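Local coordinates for DUF1896 domain-containing protein (Porphyromonas gingivalis, PDB 2APL) that is of unknown function but belongs to the DUF1896 family and has a mainly helical fold without strands, at residues Ala107-Leu117 with His129-Ile138. Sequence-based numbering, arbitrary orientation.
Sequences AIQSVFAKYDL and HLYTELTGTI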
loop_
_atom_site.group_PDB
_atom_site.type_symbol
_atom_site.label_atom_id
_atom_site.label_comp_id
_atom_site.label_asym_id
_atom_site.label_seq_id
_atom_site.Cartn_x
_atom_site.Cartn_y
_atom_site.Cartn_z
ATOM N N ALA A 107 -12.951 -14.942 -0.455
ATOM C CA ALA A 107 -12.375 -15.457 -1.689
ATOM C C ALA A 107 -11.109 -14.697 -2.116
ATOM O O ALA A 107 -10.089 -15.339 -2.444
ATOM C CB ALA A 107 -13.385 -15.452 -2.822
ATOM N N ILE A 108 -11.189 -13.347 -2.125
ATOM C CA ILE A 108 -10.037 -12.485 -2.519
ATOM C C ILE A 108 -8.855 -12.629 -1.516
ATOM O O ILE A 108 -7.692 -12.831 -1.917
ATOM C CB ILE A 108 -10.498 -11.016 -2.672
ATOM C CG1 ILE A 108 -11.497 -10.871 -3.846
ATOM C CG2 ILE A 108 -9.259 -10.031 -2.798
ATOM C CD1 ILE A 108 -10.893 -10.893 -5.311
ATOM N N GLN A 109 -9.122 -12.506 -0.215
ATOM C CA GLN A 109 -8.071 -12.723 0.760
ATOM C C GLN A 109 -7.306 -14.047 0.597
ATOM O O GLN A 109 -6.065 -14.082 0.701
ATOM C CB GLN A 109 -8.667 -12.658 2.174
ATOM C CG GLN A 109 -9.236 -11.290 2.537
ATOM C CD GLN A 109 -9.795 -11.266 3.929
ATOM O OE1 GLN A 109 -10.433 -12.192 4.352
ATOM N NE2 GLN A 109 -9.600 -10.182 4.623
ATOM N N SER A 110 -8.047 -15.128 0.381
ATOM C CA SER A 110 -7.475 -16.490 0.267
ATOM C C SER A 110 -6.526 -16.576 -0.925
ATOM O O SER A 110 -5.578 -17.396 -0.924
ATOM C CB SER A 110 -8.570 -17.557 0.138
ATOM O OG SER A 110 -9.004 -17.681 -1.211
ATOM N N VAL A 111 -6.794 -15.758 -1.957
ATOM C CA VAL A 111 -5.858 -15.656 -3.071
ATOM C C VAL A 111 -4.568 -14.912 -2.655
ATOM O O VAL A 111 -3.447 -15.457 -2.826
ATOM C CB VAL A 111 -6.530 -14.984 -4.336
ATOM C CG1 VAL A 111 -5.469 -14.600 -5.368
ATOM C CG2 VAL A 111 -7.603 -15.888 -4.938
ATOM N N PHE A 112 -4.683 -13.672 -2.120
ATOM C CA PHE A 112 -3.487 -12.911 -1.733
ATOM C C PHE A 112 -2.600 -13.709 -0.707
ATOM O O PHE A 112 -1.349 -13.614 -0.710
ATOM C CB PHE A 112 -3.889 -11.555 -1.102
ATOM C CG PHE A 112 -4.247 -10.468 -2.073
ATOM C CD1 PHE A 112 -3.281 -9.889 -2.884
ATOM C CD2 PHE A 112 -5.534 -9.929 -2.090
ATOM C CE1 PHE A 112 -3.589 -8.778 -3.727
ATOM C CE2 PHE A 112 -5.843 -8.857 -2.921
ATOM C CZ PHE A 112 -4.865 -8.281 -3.746
ATOM N N ALA A 113 -3.263 -14.486 0.164
ATOM C CA ALA A 113 -2.584 -15.173 1.274
ATOM C C ALA A 113 -1.594 -16.266 0.841
ATOM O O ALA A 113 -0.725 -16.676 1.634
ATOM C CB ALA A 113 -3.607 -15.754 2.253
ATOM N N LYS A 114 -1.742 -16.731 -0.405
ATOM C CA LYS A 114 -0.866 -17.745 -0.977
ATOM C C LYS A 114 0.480 -17.168 -1.384
ATOM O O LYS A 114 1.390 -17.915 -1.642
ATOM C CB LYS A 114 -1.506 -18.405 -2.193
ATOM C CG LYS A 114 -2.715 -19.263 -1.831
ATOM C CD LYS A 114 -3.078 -20.259 -2.925
ATOM C CE LYS A 114 -3.598 -19.572 -4.181
ATOM N NZ LYS A 114 -4.098 -20.591 -5.138
ATOM N N TYR A 115 0.587 -15.838 -1.449
ATOM C CA TYR A 115 1.827 -15.170 -1.908
ATOM C C TYR A 115 2.551 -14.439 -0.796
ATOM O O TYR A 115 1.950 -14.005 0.183
ATOM C CB TYR A 115 1.498 -14.208 -3.060
ATOM C CG TYR A 115 0.854 -14.893 -4.231
ATOM C CD1 TYR A 115 1.645 -15.391 -5.272
ATOM C CD2 TYR A 115 -0.548 -15.071 -4.306
ATOM C CE1 TYR A 115 1.077 -16.047 -6.376
ATOM C CE2 TYR A 115 -1.134 -15.744 -5.406
ATOM C CZ TYR A 115 -0.308 -16.221 -6.434
ATOM O OH TYR A 115 -0.836 -16.873 -7.531
ATOM N N ASP A 116 3.877 -14.344 -0.952
ATOM C CA ASP A 116 4.728 -13.603 -0.079
ATOM C C ASP A 116 4.870 -12.191 -0.662
ATOM O O ASP A 116 5.701 -11.931 -1.546
ATOM C CB ASP A 116 6.100 -14.331 0.058
ATOM C CG ASP A 116 6.967 -13.750 1.168
ATOM O OD1 ASP A 116 6.476 -12.925 1.993
ATOM O OD2 ASP A 116 8.167 -14.127 1.210
ATOM N N LEU A 117 4.036 -11.283 -0.169
ATOM C CA LEU A 117 3.936 -9.934 -0.754
ATOM C C LEU A 117 5.034 -8.954 -0.309
ATOM O O LEU A 117 4.773 -7.893 0.292
ATOM C CB LEU A 117 2.522 -9.364 -0.560
ATOM C CG LEU A 117 1.400 -10.302 -1.003
ATOM C CD1 LEU A 117 -0.007 -9.726 -0.597
ATOM C CD2 LEU A 117 1.468 -10.672 -2.520
ATOM N N HIS A 129 1.060 -14.367 -11.855
ATOM C CA HIS A 129 0.221 -15.404 -11.285
ATOM C C HIS A 129 -0.875 -14.856 -10.371
ATOM O O HIS A 129 -2.051 -15.233 -10.493
ATOM C CB HIS A 129 1.051 -16.448 -10.539
ATOM C CG HIS A 129 1.946 -17.260 -11.421
ATOM N ND1 HIS A 129 3.318 -17.251 -11.292
ATOM C CD2 HIS A 129 1.668 -18.131 -12.425
ATOM C CE1 HIS A 129 3.853 -18.063 -12.192
ATOM N NE2 HIS A 129 2.872 -18.610 -12.895
ATOM N N LEU A 130 -0.467 -14.008 -9.431
ATOM C CA LEU A 130 -1.405 -13.297 -8.583
ATOM C C LEU A 130 -2.472 -12.555 -9.412
ATOM O O LEU A 130 -3.663 -12.749 -9.207
ATOM C CB LEU A 130 -0.650 -12.305 -7.646
ATOM C CG LEU A 130 -1.582 -11.459 -6.788
ATOM C CD1 LEU A 130 -2.496 -12.330 -5.889
ATOM C CD2 LEU A 130 -0.766 -10.447 -5.981
ATOM N N TYR A 131 -2.026 -11.720 -10.346
ATOM C CA TYR A 131 -2.923 -10.883 -11.141
ATOM C C TYR A 131 -3.982 -11.681 -11.925
ATOM O O TYR A 131 -5.171 -11.276 -11.993
ATOM C CB TYR A 131 -2.088 -10.052 -12.100
ATOM C CG TYR A 131 -2.837 -9.028 -12.918
ATOM C CD1 TYR A 131 -2.853 -7.687 -12.541
ATOM C CD2 TYR A 131 -3.489 -9.394 -14.092
ATOM C CE1 TYR A 131 -3.529 -6.725 -13.309
ATOM C CE2 TYR A 131 -4.170 -8.471 -14.847
ATOM C CZ TYR A 131 -4.177 -7.139 -14.470
ATOM O OH TYR A 131 -4.852 -6.223 -15.247
ATOM N N THR A 132 -3.525 -12.777 -12.544
ATOM C CA THR A 132 -4.389 -13.656 -13.286
ATOM C C THR A 132 -5.342 -14.319 -12.311
ATOM O O THR A 132 -6.543 -14.463 -12.597
ATOM C CB THR A 132 -3.545 -14.713 -14.023
ATOM O OG1 THR A 132 -2.697 -14.029 -14.957
ATOM C CG2 THR A 132 -4.412 -15.757 -14.732
ATOM N N GLU A 133 -4.831 -14.685 -11.130
ATOM C CA GLU A 133 -5.689 -15.428 -10.212
ATOM C C GLU A 133 -6.790 -14.485 -9.700
ATOM O O GLU A 133 -7.956 -14.887 -9.579
ATOM C CB GLU A 133 -4.857 -16.061 -9.097
ATOM C CG GLU A 133 -5.575 -17.021 -8.253
ATOM C CD GLU A 133 -4.654 -17.889 -7.391
ATOM O OE1 GLU A 133 -3.406 -17.663 -7.323
ATOM O OE2 GLU A 133 -5.202 -18.845 -6.792
ATOM N N LEU A 134 -6.414 -13.248 -9.362
ATOM C CA LEU A 134 -7.403 -12.229 -8.931
ATOM C C LEU A 134 -8.475 -11.920 -10.000
ATOM O O LEU A 134 -9.675 -11.809 -9.685
ATOM C CB LEU A 134 -6.688 -10.929 -8.514
ATOM C CG LEU A 134 -5.878 -10.982 -7.204
ATOM C CD1 LEU A 134 -4.975 -9.675 -7.138
ATOM C CD2 LEU A 134 -6.747 -11.176 -5.926
ATOM N N THR A 135 -8.041 -11.798 -11.257
ATOM C CA THR A 135 -8.944 -11.588 -12.389
ATOM C C THR A 135 -9.984 -12.733 -12.459
ATOM O O THR A 135 -11.205 -12.477 -12.510
ATOM C CB THR A 135 -8.134 -11.432 -13.709
ATOM O OG1 THR A 135 -7.166 -10.358 -13.569
ATOM C CG2 THR A 135 -9.059 -11.173 -14.910
ATOM N N GLY A 136 -9.496 -13.979 -12.385
ATOM C CA GLY A 136 -10.345 -15.154 -12.397
ATOM C C GLY A 136 -11.353 -15.240 -11.270
ATOM O O GLY A 136 -12.511 -15.653 -11.473
ATOM N N THR A 137 -10.917 -14.854 -10.084
ATOM C CA THR A 137 -11.779 -14.765 -8.926
ATOM C C THR A 137 -12.914 -13.742 -9.113
ATOM O O THR A 137 -14.086 -14.024 -8.821
ATOM C CB THR A 137 -10.938 -14.421 -7.659
ATOM O OG1 THR A 137 -9.968 -15.487 -7.444
ATOM C CG2 THR A 137 -11.831 -14.249 -6.423
ATOM N N ILE A 138 -12.569 -12.551 -9.556
ATOM C CA ILE A 138 -13.595 -11.540 -9.838
ATOM C C ILE A 138 -14.572 -11.970 -10.934
ATOM O O ILE A 138 -15.799 -11.790 -10.796
ATOM C CB ILE A 138 -12.950 -10.140 -10.108
ATOM C CG1 ILE A 138 -12.238 -9.691 -8.815
ATOM C CG2 ILE A 138 -14.008 -9.060 -10.527
ATOM C CD1 ILE A 138 -11.163 -8.516 -9.072
#
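Val111 sets its two methyls as a knob into a hole formed by Leu130, Glu133, Leu134 and Thr137. Anti to the backbone N (chi1 167°), Val111 CG1 lies 3.7 Å from Leu134 CD2 and also touches Leu130 CD1 and the aliphatic CG of Glu133, while CG2 lies against Thr137 OG1. The next residue, Phe112, turns one ring face to Leu134, whose CD2 makes a CH-pi contact 4.1 Å from the ring centroid, offset toward the rim; Leu134 CD1 meets Phe112 CZ at 3.7 Å. Leu130 reaches two aromatics at once: its methyls touch Phe112 CD1, and its CB stands over the centre of one Tyr115 face, 4.1 Å from the centroid. Toward the other end, Ile108 CD1 touches both Thr137 CG2 (3.7 Å) and Ile138 CG1.

Beyond this apolar layer, Glu133 has CG anti to its backbone N (chi1 -170°) and an extended chain beyond it, and spends both oxygens on the segment opposite. Tyr115 OH donates to Glu133 OE1 at 2.7 Å, nearly along the C-O axis, with OE1 in the plane of the phenol at its edge. Lys114 NZ forms a salt bridge with the syn lone pair of Glu133 OE2 at 2.6 Å. The type I turn from Phe112 to Tyr115 thus brings two consecutive side chains to one carboxylate, tying that turn to helix 126-143.

The two helix segments run nearly antiparallel (166°), their axes 10.0 Å apart. Helix 94-103 backs Ile108 and Phe112, helix 74-85 touches Leu134 through Thr77, and Phe72 and Phe121 from loops pack on Leu130.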